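Local coordinates for protein MgGH51 (Meripilus giganteus, PDB 6ZPV) that hydrolyses terminal alpha-L-arabinofuranosyl groups, acting as a GH51 alpha-L-arabinofuranosidase probably on arabinose-bearing plant cell-wall polysaccharides, at residues Leu343-Val348 with Ile473-Ser478; Gly19-Asp24 with Glu427-Ala432; Phe224-Gly229 with Asp398-Gln403. One frame throughout, in Å; residues are numbered along the deposited sequence.

Contact 1 of 3, residues Leu343-Val348 with Ile473-Ser478; sequences LRFVEV and IVFAAS. With SO4 (sulfate ion), chain R.
F345 turns CG anti to its carbonyl carbon (chi1 -59°), while F475 carries CG between backbone N and carbonyl carbon (chi1 78°), and the two rings meet from opposite walls of the barrel. Their strands, 345-348 and 474-479, are the fourth and eighth of the (beta/alpha)8 barrel, and the CA atoms of F345 and A476 are still 10.8 Å apart, so between these two segments only the rings meet. CE2 of F475 sits over one face of the F345 ring, near its rim, 3.5 Å from F345 CE1. The planes are tilted by about 30° and slid apart, with centroids 5.0 Å from one another, so there is little true overlap. On the other face of the F345 ring lies CB of R344, 3.7 Å above the plane, and the R344 guanidinium then folds back so that F345 CZ lies over one of its faces. The in-plane edge of the R344 guanidinium grips a sulfate, probably from the crystallisation liquor: R344 NH1 donates to sulfate O1 at 3.0 Å and R344 NH2 to sulfate O2 at 3.3 Å. S15 also bonds the sulfate, and E284 makes a salt bridge with R344 NE. The chemistry is therefore split: two buried phenyl rings fill the barrel near the start of these strands by apolar contact, while the exposed arginine keeps its charge turned to anions.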
ATOM      1  N   LEU A 343      -2.878 -17.047   7.104  1.00 12.60           N
ATOM      2  CA  LEU A 343      -1.458 -16.586   7.145  1.00 12.59           C
ATOM      3  C   LEU A 343      -0.569 -17.791   6.844  1.00 12.23           C
ATOM      4  O   LEU A 343      -0.441 -18.690   7.659  1.00 14.49           O
ATOM      5  CB  LEU A 343      -1.087 -15.990   8.498  1.00 13.32           C
ATOM      6  CG  LEU A 343       0.341 -15.537   8.638  1.00 12.55           C
ATOM      7  CD1 LEU A 343       0.690 -14.364   7.752  1.00 13.03           C
ATOM      8  CD2 LEU A 343       0.664 -15.211  10.098  1.00 13.68           C
ATOM      9  N   ARG A 344       0.060 -17.797   5.673  1.00 11.96           N
ATOM     10  CA  ARG A 344       0.926 -18.883   5.237  1.00 12.27           C
ATOM     11  C   ARG A 344       2.388 -18.477   5.191  1.00 11.66           C
ATOM     12  O   ARG A 344       3.243 -19.382   5.100  1.00 12.39           O
ATOM     13  CB  ARG A 344       0.502 -19.415   3.856  1.00 13.37           C
ATOM     14  CG  ARG A 344      -0.921 -19.945   3.823  1.00 14.20           C
ATOM     15  CD  ARG A 344      -1.173 -20.812   2.629  1.00 15.73           C
ATOM     16  NE  ARG A 344      -1.077 -20.123   1.380  1.00 15.26           N
ATOM     17  CZ  ARG A 344      -0.879 -20.649   0.160  1.00 16.13           C
ATOM     18  NH1 ARG A 344      -0.885 -19.886  -0.910  1.00 16.50           N
ATOM     19  NH2 ARG A 344      -0.662 -21.933   0.013  1.00 20.23           N
ATOM     20  N   PHE A 345       2.685 -17.179   5.153  1.00 12.05           N
ATOM     21  CA  PHE A 345       4.033 -16.662   4.844  1.00 11.36           C
ATOM     22  C   PHE A 345       4.357 -15.513   5.828  1.00 11.26           C
ATOM     23  O   PHE A 345       3.576 -14.575   5.927  1.00 11.75           O
ATOM     24  CB  PHE A 345       4.051 -16.086   3.425  1.00 11.69           C
ATOM     25  CG  PHE A 345       3.693 -17.047   2.323  1.00 11.94           C
ATOM     26  CD1 PHE A 345       4.536 -18.077   1.979  1.00 13.74           C
ATOM     27  CD2 PHE A 345       2.465 -16.962   1.727  1.00 12.89           C
ATOM     28  CE1 PHE A 345       4.175 -18.961   0.975  1.00 14.71           C
ATOM     29  CE2 PHE A 345       2.089 -17.903   0.770  1.00 14.14           C
ATOM     30  CZ  PHE A 345       2.947 -18.881   0.378  1.00 14.68           C
ATOM     31  N   VAL A 346       5.533 -15.596   6.432  1.00 10.62           N
ATOM     32  CA  VAL A 346       6.052 -14.546   7.300  1.00 10.55           C
ATOM     33  C   VAL A 346       7.465 -14.201   6.850  1.00 10.98           C
ATOM     34  O   VAL A 346       8.294 -15.132   6.645  1.00 11.68           O
ATOM     35  CB  VAL A 346       6.004 -14.904   8.803  1.00 11.27           C
ATOM     36  CG1 VAL A 346       6.851 -13.966   9.635  1.00 11.29           C
ATOM     37  CG2 VAL A 346       4.560 -14.969   9.265  1.00 11.72           C
ATOM     38  N   GLU A 347       7.726 -12.903   6.690  1.00 10.63           N
ATOM     39  CA  GLU A 347       9.055 -12.439   6.275  1.00 10.31           C
ATOM     40  C   GLU A 347       9.819 -11.935   7.500  1.00 10.78           C
ATOM     41  O   GLU A 347       9.278 -11.168   8.315  1.00 10.89           O
ATOM     42  CB  GLU A 347       8.900 -11.349   5.192  1.00 10.70           C
ATOM     43  CG  GLU A 347      10.218 -10.894   4.596  1.00 10.56           C
ATOM     44  CD  GLU A 347      10.094 -10.207   3.258  1.00 11.10           C
ATOM     45  OE1 GLU A 347       8.969 -10.061   2.762  1.00 11.07           O
ATOM     46  OE2 GLU A 347      11.196  -9.813   2.706  1.00 11.39           O
ATOM     47  N   VAL A 348      11.081 -12.370   7.634  1.00 10.25           N
ATOM     48  CA  VAL A 348      11.854 -12.098   8.860  1.00 10.89           C
ATOM     49  C   VAL A 348      12.724 -10.868   8.580  1.00 10.75           C
ATOM     50  O   VAL A 348      13.829 -10.978   7.988  1.00 11.18           O
ATOM     51  CB  VAL A 348      12.635 -13.347   9.271  1.00 10.40           C
ATOM     52  CG1 VAL A 348      13.482 -13.074  10.513  1.00 11.21           C
ATOM     53  CG2 VAL A 348      11.678 -14.505   9.491  1.00 12.38           C
ATOM     54  N   ILE A 473       9.753 -22.280  -9.214  1.00 12.91           N
ATOM     55  CA  ILE A 473      10.537 -21.802  -8.052  1.00 13.12           C
ATOM     56  C   ILE A 473      10.158 -20.367  -7.651  1.00 12.63           C
ATOM     57  O   ILE A 473      10.390 -20.016  -6.487  1.00 14.43           O
ATOM     58  CB  ILE A 473      12.050 -21.956  -8.260  1.00 13.41           C
ATOM     59  CG1 ILE A 473      12.602 -21.059  -9.361  1.00 14.77           C
ATOM     60  CG2 ILE A 473      12.406 -23.414  -8.398  1.00 16.47           C
ATOM     61  CD1 ILE A 473      14.132 -20.996  -9.421  1.00 14.78           C
ATOM     62  N   VAL A 474       9.691 -19.510  -8.550  1.00 11.98           N
ATOM     63  CA  VAL A 474       9.217 -18.170  -8.211  1.00 11.29           C
ATOM     64  C   VAL A 474       7.766 -18.284  -7.771  1.00 11.59           C
ATOM     65  O   VAL A 474       6.913 -18.677  -8.597  1.00 13.24           O
ATOM     66  CB  VAL A 474       9.366 -17.183  -9.376  1.00 11.57           C
ATOM     67  CG1 VAL A 474       8.794 -15.814  -8.954  1.00 13.29           C
ATOM     68  CG2 VAL A 474      10.798 -17.056  -9.844  1.00 12.35           C
ATOM     69  N   PHE A 475       7.471 -18.017  -6.502  1.00 11.05           N
ATOM     70  CA  PHE A 475       6.118 -18.202  -6.006  1.00 11.24           C
ATOM     71  C   PHE A 475       5.311 -16.916  -5.914  1.00 10.88           C
ATOM     72  O   PHE A 475       4.076 -16.994  -5.784  1.00 11.64           O
ATOM     73  CB  PHE A 475       6.058 -18.956  -4.664  1.00 11.59           C
ATOM     74  CG  PHE A 475       6.390 -18.178  -3.433  1.00 11.63           C
ATOM     75  CD1 PHE A 475       7.728 -17.892  -3.085  1.00 12.53           C
ATOM     76  CD2 PHE A 475       5.406 -17.657  -2.621  1.00 12.76           C
ATOM     77  CE1 PHE A 475       8.043 -17.206  -1.929  1.00 13.89           C
ATOM     78  CE2 PHE A 475       5.734 -16.980  -1.452  1.00 12.96           C
ATOM     79  CZ  PHE A 475       7.054 -16.738  -1.127  1.00 13.80           C
ATOM     80  N   ALA A 476       5.947 -15.753  -5.963  1.00 10.80           N
ATOM     81  CA  ALA A 476       5.264 -14.479  -5.691  1.00 10.38           C
ATOM     82  C   ALA A 476       6.148 -13.353  -6.226  1.00 10.55           C
ATOM     83  O   ALA A 476       7.390 -13.442  -6.162  1.00 11.24           O
ATOM     84  CB  ALA A 476       5.060 -14.352  -4.192  1.00 10.94           C
ATOM     85  N   ALA A 477       5.525 -12.274  -6.667  1.00 10.12           N
ATOM     86  CA  ALA A 477       6.221 -11.116  -7.242  1.00 10.10           C
ATOM     87  C   ALA A 477       5.342  -9.891  -7.081  1.00 10.22           C
ATOM     88  O   ALA A 477       4.152  -9.935  -7.418  1.00 10.26           O
ATOM     89  CB  ALA A 477       6.536 -11.377  -8.675  1.00 10.70           C
ATOM     90  N   SER A 478       5.952  -8.773  -6.653  1.00 10.22           N
ATOM     91  CA  SER A 478       5.238  -7.507  -6.474  1.00  9.83           C
ATOM     92  C   SER A 478       6.109  -6.321  -6.866  1.00  9.99           C
ATOM     93  O   SER A 478       7.270  -6.185  -6.429  1.00 10.73           O
ATOM     94  CB  SER A 478       4.762  -7.363  -5.008  1.00  9.94           C
ATOM     95  OG  SER A 478       5.728  -7.769  -4.054  1.00 10.79           O
TER
HETATM   96  S   SO4 R 728      -0.357 -22.180  -4.029  0.76 18.39           S
HETATM   97  O1  SO4 R 728      -0.406 -20.725  -3.778  0.75 20.51           O
HETATM   98  O2  SO4 R 728      -1.036 -22.983  -3.058  0.75 27.22           O
HETATM   99  O3  SO4 R 728       1.105 -22.571  -4.017  0.75 25.00           O
HETATM  100  O4  SO4 R 728      -0.813 -22.357  -5.400  0.75 21.98           O

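Contact 2 of 3, residues Gly19-Asp24 with Glu427-Ala432; sequences GLMFED and EGEYAA
M21 and G428 bring the first and seventh strands of the (beta/alpha)8 barrel to a CA-CA separation of 6.8 Å, too far for a backbone ladder, because strand 474-479 runs between them and pairs with both, through A477 to G19 and through A476 to E427. Just past G428 the chain turns a corner at E429, and the strand carries on as 430-432 in a new direction. M21 packs against this corner. With CG anti to its backbone N (chi1 -177°) and a bend at chi2 (-83°), M21 rests CG 3.4 Å from the G428 carbonyl O, and its methyl CE ends 3.8 Å from OE2 of E429. The two side chains cross obliquely, CG of M21 also lying 4.1 Å from CG of E429. The G428 carbonyl takes its hydrogen bond elsewhere, from the hydroxyl of S478. An alanine in place of M21 is likely to open a gap beside the G428 carbonyl and E429, where CG and CE had packed. The E429 carboxylate stands at the corner near the C-terminal end of the seventh strand, where clan GH-A enzymes carry their nucleophile, and its position is consistent with that role. Among its polar partners outside the pair, Y402 bonds OE1, as does a glycerol, probably from the crystallisation liquor. Nearby, E23 is fixed through OE1 by N232 and W261, and its OE2 stops 5.6 Å from OE2 of E429.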
ATOM      1  N   GLY A  19       1.103 -10.216  -6.836  1.00 11.01           N
ATOM      2  CA  GLY A  19       0.481  -9.543  -5.678  1.00 10.68           C
ATOM      3  C   GLY A  19       1.033  -8.174  -5.471  1.00 10.60           C
ATOM      4  O   GLY A  19       1.699  -7.624  -6.366  1.00 11.24           O
ATOM      5  N   LEU A  20       0.802  -7.617  -4.294  1.00 10.07           N
ATOM      6  CA  LEU A  20       1.097  -6.224  -3.975  1.00 10.51           C
ATOM      7  C   LEU A  20       2.114  -6.110  -2.852  1.00 10.55           C
ATOM      8  O   LEU A  20       2.165  -6.958  -1.933  1.00 10.83           O
ATOM      9  CB  LEU A  20      -0.183  -5.515  -3.523  1.00 11.28           C
ATOM     10  CG  LEU A  20      -1.382  -5.626  -4.449  1.00 12.36           C
ATOM     11  CD1 LEU A  20      -2.521  -4.789  -3.902  1.00 14.32           C
ATOM     12  CD2 LEU A  20      -1.068  -5.240  -5.877  1.00 14.08           C
ATOM     13  N   MET A  21       2.910  -5.043  -2.912  1.00  9.92           N
ATOM     14  CA  MET A  21       3.857  -4.675  -1.854  1.00 10.10           C
ATOM     15  C   MET A  21       3.482  -3.349  -1.237  1.00  9.49           C
ATOM     16  O   MET A  21       3.378  -2.342  -1.946  1.00 10.47           O
ATOM     17  CB  MET A  21       5.297  -4.623  -2.369  1.00 10.95           C
ATOM     18  CG  MET A  21       6.342  -4.321  -1.320  1.00 11.92           C
ATOM     19  SD  MET A  21       6.546  -2.555  -0.969  0.87 10.21           S
ATOM     20  CE  MET A  21       7.591  -2.548   0.455  1.00 17.90           C
ATOM     21  N   PHE A  22       3.251  -3.333   0.092  1.00 10.18           N
ATOM     22  CA  PHE A  22       2.803  -2.122   0.772  1.00 10.42           C
ATOM     23  C   PHE A  22       3.719  -1.778   1.951  1.00 10.57           C
ATOM     24  O   PHE A  22       4.002  -2.599   2.823  1.00 11.46           O
ATOM     25  CB  PHE A  22       1.360  -2.305   1.269  1.00 10.83           C
ATOM     26  CG  PHE A  22       0.794  -0.997   1.826  1.00 10.88           C
ATOM     27  CD1 PHE A  22       0.949  -0.649   3.156  1.00 10.68           C
ATOM     28  CD2 PHE A  22       0.136  -0.111   1.012  1.00 12.12           C
ATOM     29  CE1 PHE A  22       0.475   0.569   3.627  1.00 11.26           C
ATOM     30  CE2 PHE A  22      -0.337   1.117   1.477  1.00 12.38           C
ATOM     31  CZ  PHE A  22      -0.178   1.439   2.799  1.00 12.21           C
ATOM     32  N   GLU A  23       4.040  -0.493   2.020  1.00 10.04           N
ATOM     33  CA  GLU A  23       4.433   0.175   3.251  1.00 10.20           C
ATOM     34  C   GLU A  23       3.822   1.573   3.150  1.00 10.01           C
ATOM     35  O   GLU A  23       3.498   2.007   2.041  1.00 10.57           O
ATOM     36  CB  GLU A  23       5.957   0.259   3.374  1.00 10.42           C
ATOM     37  CG  GLU A  23       6.586   1.271   2.409  1.00 11.40           C
ATOM     38  CD  GLU A  23       8.117   1.248   2.460  1.00 11.17           C
ATOM     39  OE1 GLU A  23       8.697   1.498   3.551  1.00 11.29           O
ATOM     40  OE2 GLU A  23       8.700   0.970   1.392  1.00 13.92           O
ATOM     41  N   ASP A  24       3.792   2.316   4.259  1.00 10.36           N
ATOM     42  CA  ASP A  24       3.350   3.718   4.212  1.00  9.95           C
ATOM     43  C   ASP A  24       4.541   4.539   3.709  1.00 10.24           C
ATOM     44  O   ASP A  24       5.527   4.791   4.441  1.00 10.46           O
ATOM     45  CB  ASP A  24       2.864   4.184   5.594  1.00 10.23           C
ATOM     46  CG  ASP A  24       1.920   5.334   5.481  1.00 10.41           C
ATOM     47  OD1 ASP A  24       2.028   6.147   4.513  1.00 10.76           O
ATOM     48  OD2 ASP A  24       0.995   5.451   6.370  1.00 11.49           O
ATOM     49  N   GLU A 427       9.913 -12.250  -5.508  1.00 10.89           N
ATOM     50  CA  GLU A 427      10.436 -10.993  -6.037  1.00 10.47           C
ATOM     51  C   GLU A 427       9.631  -9.874  -5.366  1.00 10.50           C
ATOM     52  O   GLU A 427       8.668  -9.343  -5.959  1.00 10.96           O
ATOM     53  CB  GLU A 427      10.341 -10.965  -7.557  1.00 10.49           C
ATOM     54  CG  GLU A 427      11.255  -9.918  -8.164  1.00 11.22           C
ATOM     55  CD  GLU A 427      12.688 -10.340  -8.393  1.00 11.85           C
ATOM     56  OE1 GLU A 427      13.040 -11.508  -8.201  1.00 13.31           O
ATOM     57  OE2 GLU A 427      13.510  -9.435  -8.814  1.00 13.98           O
ATOM     58  N   GLY A 428       9.973  -9.584  -4.097  1.00 10.50           N
ATOM     59  CA  GLY A 428       9.090  -8.779  -3.262  1.00 10.88           C
ATOM     60  C   GLY A 428       9.078  -7.309  -3.549  1.00 10.53           C
ATOM     61  O   GLY A 428       8.183  -6.590  -3.082  1.00 10.86           O
ATOM     62  N   GLU A 429      10.103  -6.816  -4.276  1.00  9.97           N
ATOM     63  CA  GLU A 429      10.098  -5.447  -4.786  1.00 10.74           C
ATOM     64  C   GLU A 429      10.823  -5.494  -6.133  1.00 11.08           C
ATOM     65  O   GLU A 429      11.984  -5.917  -6.196  1.00 11.47           O
ATOM     66  CB  GLU A 429      10.899  -4.481  -3.876  1.00 11.41           C
ATOM     67  CG  GLU A 429      10.329  -4.363  -2.466  1.00 11.45           C
ATOM     68  CD  GLU A 429      11.114  -3.515  -1.494  1.00 12.12           C
ATOM     69  OE1 GLU A 429      11.850  -2.571  -1.955  1.00 12.63           O
ATOM     70  OE2 GLU A 429      11.051  -3.797  -0.277  1.00 12.05           O
ATOM     71  N   TYR A 430      10.201  -4.911  -7.130  1.00 10.28           N
ATOM     72  CA  TYR A 430      10.906  -4.631  -8.385  1.00 10.47           C
ATOM     73  C   TYR A 430      10.225  -3.474  -9.077  1.00 10.69           C
ATOM     74  O   TYR A 430       9.017  -3.297  -8.978  1.00 10.82           O
ATOM     75  CB  TYR A 430      11.026  -5.861  -9.319  1.00 11.30           C
ATOM     76  CG  TYR A 430       9.731  -6.415  -9.866  1.00 10.83           C
ATOM     77  CD1 TYR A 430       8.865  -7.168  -9.100  1.00 11.05           C
ATOM     78  CD2 TYR A 430       9.369  -6.149 -11.188  1.00 11.53           C
ATOM     79  CE1 TYR A 430       7.681  -7.660  -9.619  1.00 11.05           C
ATOM     80  CE2 TYR A 430       8.187  -6.623 -11.703  1.00 11.24           C
ATOM     81  CZ  TYR A 430       7.332  -7.391 -10.943  1.00 10.69           C
ATOM     82  OH  TYR A 430       6.186  -7.881 -11.479  1.00 11.06           O
ATOM     83  N   ALA A 431      11.024  -2.739  -9.867  1.00 10.86           N
ATOM     84  CA  ALA A 431      10.513  -1.701 -10.748  1.00 10.93           C
ATOM     85  C   ALA A 431      11.653  -1.185 -11.616  1.00 10.84           C
ATOM     86  O   ALA A 431      12.820  -1.102 -11.166  1.00 11.27           O
ATOM     87  CB  ALA A 431       9.972  -0.488  -9.980  1.00 11.92           C
ATOM     88  N   ALA A 432      11.308  -0.798 -12.841  1.00 10.95           N
ATOM     89  CA  ALA A 432      12.228  -0.019 -13.707  1.00 10.98           C
ATOM     90  C   ALA A 432      12.063   1.451 -13.357  1.00 11.41           C
ATOM     91  O   ALA A 432      11.014   2.022 -13.610  1.00 11.71           O
ATOM     92  CB  ALA A 432      11.929  -0.325 -15.163  1.00 12.84           C
TER

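Contact 3 of 3, residues Phe224-Gly229 with Asp398-Gln403; sequences FFRFPG and DVHVYQ
R226 reaches D398 and H400 across the barrel from a strand that begins with two phenylalanines: F224, whose ring meets F426 inside, and F225, whose ring packs on F22 and F278. R226 itself follows, CG anti to N (chi1 -177°) and the chain extended as far as NE, which carries the guanidinium deep into the interior. D398 OD2 lies over one face of it, 3.2 Å from NH2, with guanidinium and carboxylate planes 85° apart; this is a salt bridge by charge, with the N-H groups pointing elsewhere. NE pairs with E347 and NH1 with E429. H400 comes in obliquely, its NE2 3.6 Å from R226 NH1; H400 NE2 donates a hydrogen bond to D398 OD2 at 2.7 Å, meeting it from above the carboxylate plane, and ND1 is bonded to E351. Beyond R226, F227 turns outward to Y274 and F278, a cis peptide precedes P228, and G229 C lies 4.1 Å above the guanidinium face opposite D398, toward its rim. In the sheet, strand 224-227 runs between 20-21 and 284-289 and strand 396-403 between 378-381 and 424-432, with helix 271-281 packed on the first and helix 405-410 on the second.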
ATOM      1  N   PHE A 224      -1.813 -11.657  -3.115  1.00 10.55           N
ATOM      2  CA  PHE A 224      -1.190 -11.472  -1.803  1.00 10.45           C
ATOM      3  C   PHE A 224      -0.904 -10.000  -1.605  1.00 10.29           C
ATOM      4  O   PHE A 224      -0.900  -9.182  -2.522  1.00 10.93           O
ATOM      5  CB  PHE A 224       0.112 -12.265  -1.661  1.00 10.66           C
ATOM      6  CG  PHE A 224       1.250 -11.792  -2.521  1.00 10.63           C
ATOM      7  CD1 PHE A 224       2.029 -10.682  -2.164  1.00 10.50           C
ATOM      8  CD2 PHE A 224       1.520 -12.397  -3.740  1.00 11.12           C
ATOM      9  CE1 PHE A 224       3.011 -10.183  -2.967  1.00 10.53           C
ATOM     10  CE2 PHE A 224       2.536 -11.914  -4.548  1.00 10.88           C
ATOM     11  CZ  PHE A 224       3.273 -10.814  -4.176  1.00 10.82           C
ATOM     12  N   PHE A 225      -0.638  -9.674  -0.352  1.00 10.58           N
ATOM     13  CA  PHE A 225      -0.318  -8.308   0.097  1.00 10.57           C
ATOM     14  C   PHE A 225       0.837  -8.404   1.098  1.00 10.31           C
ATOM     15  O   PHE A 225       0.660  -8.926   2.221  1.00 10.70           O
ATOM     16  CB  PHE A 225      -1.570  -7.673   0.717  1.00 10.80           C
ATOM     17  CG  PHE A 225      -1.532  -6.195   0.968  1.00 10.67           C
ATOM     18  CD1 PHE A 225      -0.947  -5.653   2.108  1.00 10.93           C
ATOM     19  CD2 PHE A 225      -2.147  -5.309   0.127  1.00 11.97           C
ATOM     20  CE1 PHE A 225      -1.061  -4.304   2.409  1.00 11.85           C
ATOM     21  CE2 PHE A 225      -2.275  -3.968   0.416  1.00 13.17           C
ATOM     22  CZ  PHE A 225      -1.728  -3.458   1.585  1.00 12.60           C
ATOM     23  N   ARG A 226       2.013  -7.948   0.709  1.00 10.07           N
ATOM     24  CA  ARG A 226       3.227  -7.921   1.570  1.00 10.25           C
ATOM     25  C   ARG A 226       3.181  -6.640   2.403  1.00  9.81           C
ATOM     26  O   ARG A 226       2.965  -5.530   1.848  1.00 11.34           O
ATOM     27  CB  ARG A 226       4.490  -7.962   0.703  1.00 10.79           C
ATOM     28  CG  ARG A 226       5.764  -8.014   1.493  1.00 10.82           C
ATOM     29  CD  ARG A 226       6.975  -7.570   0.680  1.00 11.11           C
ATOM     30  NE  ARG A 226       8.216  -7.574   1.454  1.00 10.62           N
ATOM     31  CZ  ARG A 226       9.225  -6.719   1.264  1.00 10.94           C
ATOM     32  NH1 ARG A 226       9.205  -5.873   0.224  1.00 10.96           N
ATOM     33  NH2 ARG A 226      10.224  -6.698   2.132  1.00 10.73           N
ATOM     34  N   PHE A 227       3.356  -6.724   3.722  1.00  9.83           N
ATOM     35  CA  PHE A 227       3.185  -5.553   4.601  1.00 10.06           C
ATOM     36  C   PHE A 227       3.789  -5.886   5.941  1.00 10.09           C
ATOM     37  O   PHE A 227       3.951  -7.087   6.261  1.00 10.18           O
ATOM     38  CB  PHE A 227       1.697  -5.217   4.747  1.00 10.12           C
ATOM     39  CG  PHE A 227       0.956  -6.062   5.758  1.00 10.18           C
ATOM     40  CD1 PHE A 227       0.756  -7.396   5.543  1.00 10.71           C
ATOM     41  CD2 PHE A 227       0.601  -5.505   6.980  1.00 11.01           C
ATOM     42  CE1 PHE A 227       0.194  -8.183   6.523  1.00 11.40           C
ATOM     43  CE2 PHE A 227       0.033  -6.292   7.947  1.00 11.50           C
ATOM     44  CZ  PHE A 227      -0.153  -7.643   7.738  1.00 11.43           C
ATOM     45  N   PRO A 228       4.064  -4.919   6.841  1.00  9.85           N
ATOM     46  CA  PRO A 228       3.915  -3.467   6.663  1.00  9.68           C
ATOM     47  C   PRO A 228       5.160  -2.786   6.113  1.00  9.65           C
ATOM     48  O   PRO A 228       5.211  -1.542   6.045  1.00 10.21           O
ATOM     49  CB  PRO A 228       3.598  -2.988   8.069  1.00 10.82           C
ATOM     50  CG  PRO A 228       4.444  -3.902   8.928  1.00 10.69           C
ATOM     51  CD  PRO A 228       4.301  -5.250   8.253  1.00 10.48           C
ATOM     52  N   GLY A 229       6.150  -3.552   5.673  1.00  9.99           N
ATOM     53  CA  GLY A 229       7.296  -3.003   4.977  1.00 10.19           C
ATOM     54  C   GLY A 229       8.302  -4.090   4.718  1.00 10.73           C
ATOM     55  O   GLY A 229       8.129  -5.228   5.167  1.00 11.23           O
ATOM     56  N   ASP A 398      13.474 -13.437  -0.318  1.00 11.23           N
ATOM     57  CA  ASP A 398      12.910 -12.243  -0.921  1.00 10.73           C
ATOM     58  C   ASP A 398      14.023 -11.511  -1.671  1.00 11.39           C
ATOM     59  O   ASP A 398      15.034 -11.116  -1.050  1.00 12.09           O
ATOM     60  CB  ASP A 398      12.268 -11.329   0.121  1.00 10.94           C
ATOM     61  CG  ASP A 398      11.577 -10.098  -0.454  1.00 10.49           C
ATOM     62  OD1 ASP A 398      11.559 -10.004  -1.719  1.00 11.21           O
ATOM     63  OD2 ASP A 398      11.109  -9.234   0.333  1.00 11.54           O
ATOM     64  N   VAL A 399      13.856 -11.358  -2.982  1.00 10.99           N
ATOM     65  CA  VAL A 399      14.809 -10.668  -3.889  1.00 11.61           C
ATOM     66  C   VAL A 399      14.202  -9.352  -4.325  1.00 11.48           C
ATOM     67  O   VAL A 399      13.048  -9.313  -4.810  1.00 11.97           O
ATOM     68  CB  VAL A 399      15.105 -11.592  -5.094  1.00 12.62           C
ATOM     69  CG1 VAL A 399      16.087 -10.960  -6.044  1.00 14.74           C
ATOM     70  CG2 VAL A 399      15.557 -12.964  -4.670  1.00 13.97           C
ATOM     71  N   HIS A 400      14.960  -8.255  -4.206  1.00 12.18           N
ATOM     72  CA  HIS A 400      14.526  -6.916  -4.634  1.00 11.89           C
ATOM     73  C   HIS A 400      15.427  -6.424  -5.755  1.00 12.31           C
ATOM     74  O   HIS A 400      16.637  -6.571  -5.647  1.00 13.62           O
ATOM     75  CB  HIS A 400      14.624  -5.899  -3.473  1.00 12.21           C
ATOM     76  CG  HIS A 400      13.789  -6.251  -2.284  1.00 11.20           C
ATOM     77  ND1 HIS A 400      13.887  -5.538  -1.101  1.00 11.83           N
ATOM     78  CD2 HIS A 400      12.857  -7.208  -2.085  1.00 11.23           C
ATOM     79  CE1 HIS A 400      13.043  -6.076  -0.239  1.00 12.08           C
ATOM     80  NE2 HIS A 400      12.396  -7.090  -0.788  1.00 11.59           N
ATOM     81  N   VAL A 401      14.869  -5.763  -6.759  1.00 11.84           N
ATOM     82  CA  VAL A 401      15.714  -5.103  -7.789  1.00 11.92           C
ATOM     83  C   VAL A 401      15.032  -3.844  -8.327  1.00 11.54           C
ATOM     84  O   VAL A 401      13.880  -3.901  -8.789  1.00 12.13           O
ATOM     85  CB  VAL A 401      16.129  -6.071  -8.910  1.00 11.88           C
ATOM     86  CG1 VAL A 401      14.954  -6.626  -9.709  1.00 13.84           C
ATOM     87  CG2 VAL A 401      17.143  -5.396  -9.815  1.00 14.30           C
ATOM     88  N   TYR A 402      15.776  -2.766  -8.339  1.00 11.65           N
ATOM     89  CA  TYR A 402      15.437  -1.502  -9.008  1.00 11.52           C
ATOM     90  C   TYR A 402      16.471  -1.253 -10.071  1.00 11.67           C
ATOM     91  O   TYR A 402      17.678  -1.260  -9.796  1.00 13.14           O
ATOM     92  CB  TYR A 402      15.376  -0.374  -7.990  1.00 12.22           C
ATOM     93  CG  TYR A 402      14.303  -0.581  -6.948  1.00 12.16           C
ATOM     94  CD1 TYR A 402      12.974  -0.383  -7.241  1.00 12.78           C
ATOM     95  CD2 TYR A 402      14.636  -1.013  -5.689  1.00 13.50           C
ATOM     96  CE1 TYR A 402      11.994  -0.615  -6.293  1.00 12.93           C
ATOM     97  CE2 TYR A 402      13.653  -1.257  -4.754  1.00 13.24           C
ATOM     98  CZ  TYR A 402      12.322  -1.069  -5.040  1.00 11.59           C
ATOM     99  OH  TYR A 402      11.310  -1.236  -4.117  1.00 12.39           O
ATOM    100  N   GLN A 403      16.027  -1.061 -11.322  1.00 12.09           N
ATOM    101  CA  GLN A 403      16.969  -1.071 -12.467  1.00 11.73           C
ATOM    102  C   GLN A 403      16.394  -0.270 -13.622  1.00 11.63           C
ATOM    103  O   GLN A 403      15.311   0.353 -13.517  1.00 12.40           O
ATOM    104  CB  GLN A 403      17.365  -2.510 -12.804  1.00 11.87           C
ATOM    105  CG  GLN A 403      18.764  -2.911 -12.399  1.00 12.83           C
ATOM    106  CD  GLN A 403      19.881  -2.146 -13.080  1.00 13.71           C
ATOM    107  OE1 GLN A 403      19.627  -1.425 -14.051  1.00 14.02           O
ATOM    108  NE2 GLN A 403      21.112  -2.263 -12.577  1.00 16.16           N
TER

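In the fold
All three contacts lie inside one eight-stranded parallel barrel. Contacts 2 and 3 nearly coincide, their centres 4 Å apart, and contact 1 lies about 9 Å from contact 3 and 12 Å from contact 2. Along the chain the segments come as 19-24, 224-229, 343-348, 398-403, 427-432 and 473-478, so contact 3 falls wholly between the halves of contact 2, while contact 1 interleaves with both. Through R226, contact 3 is tied to E429 of contact 2 and to E347 of contact 1. The aromatic floor thus passes into a charged cluster toward the probable active site.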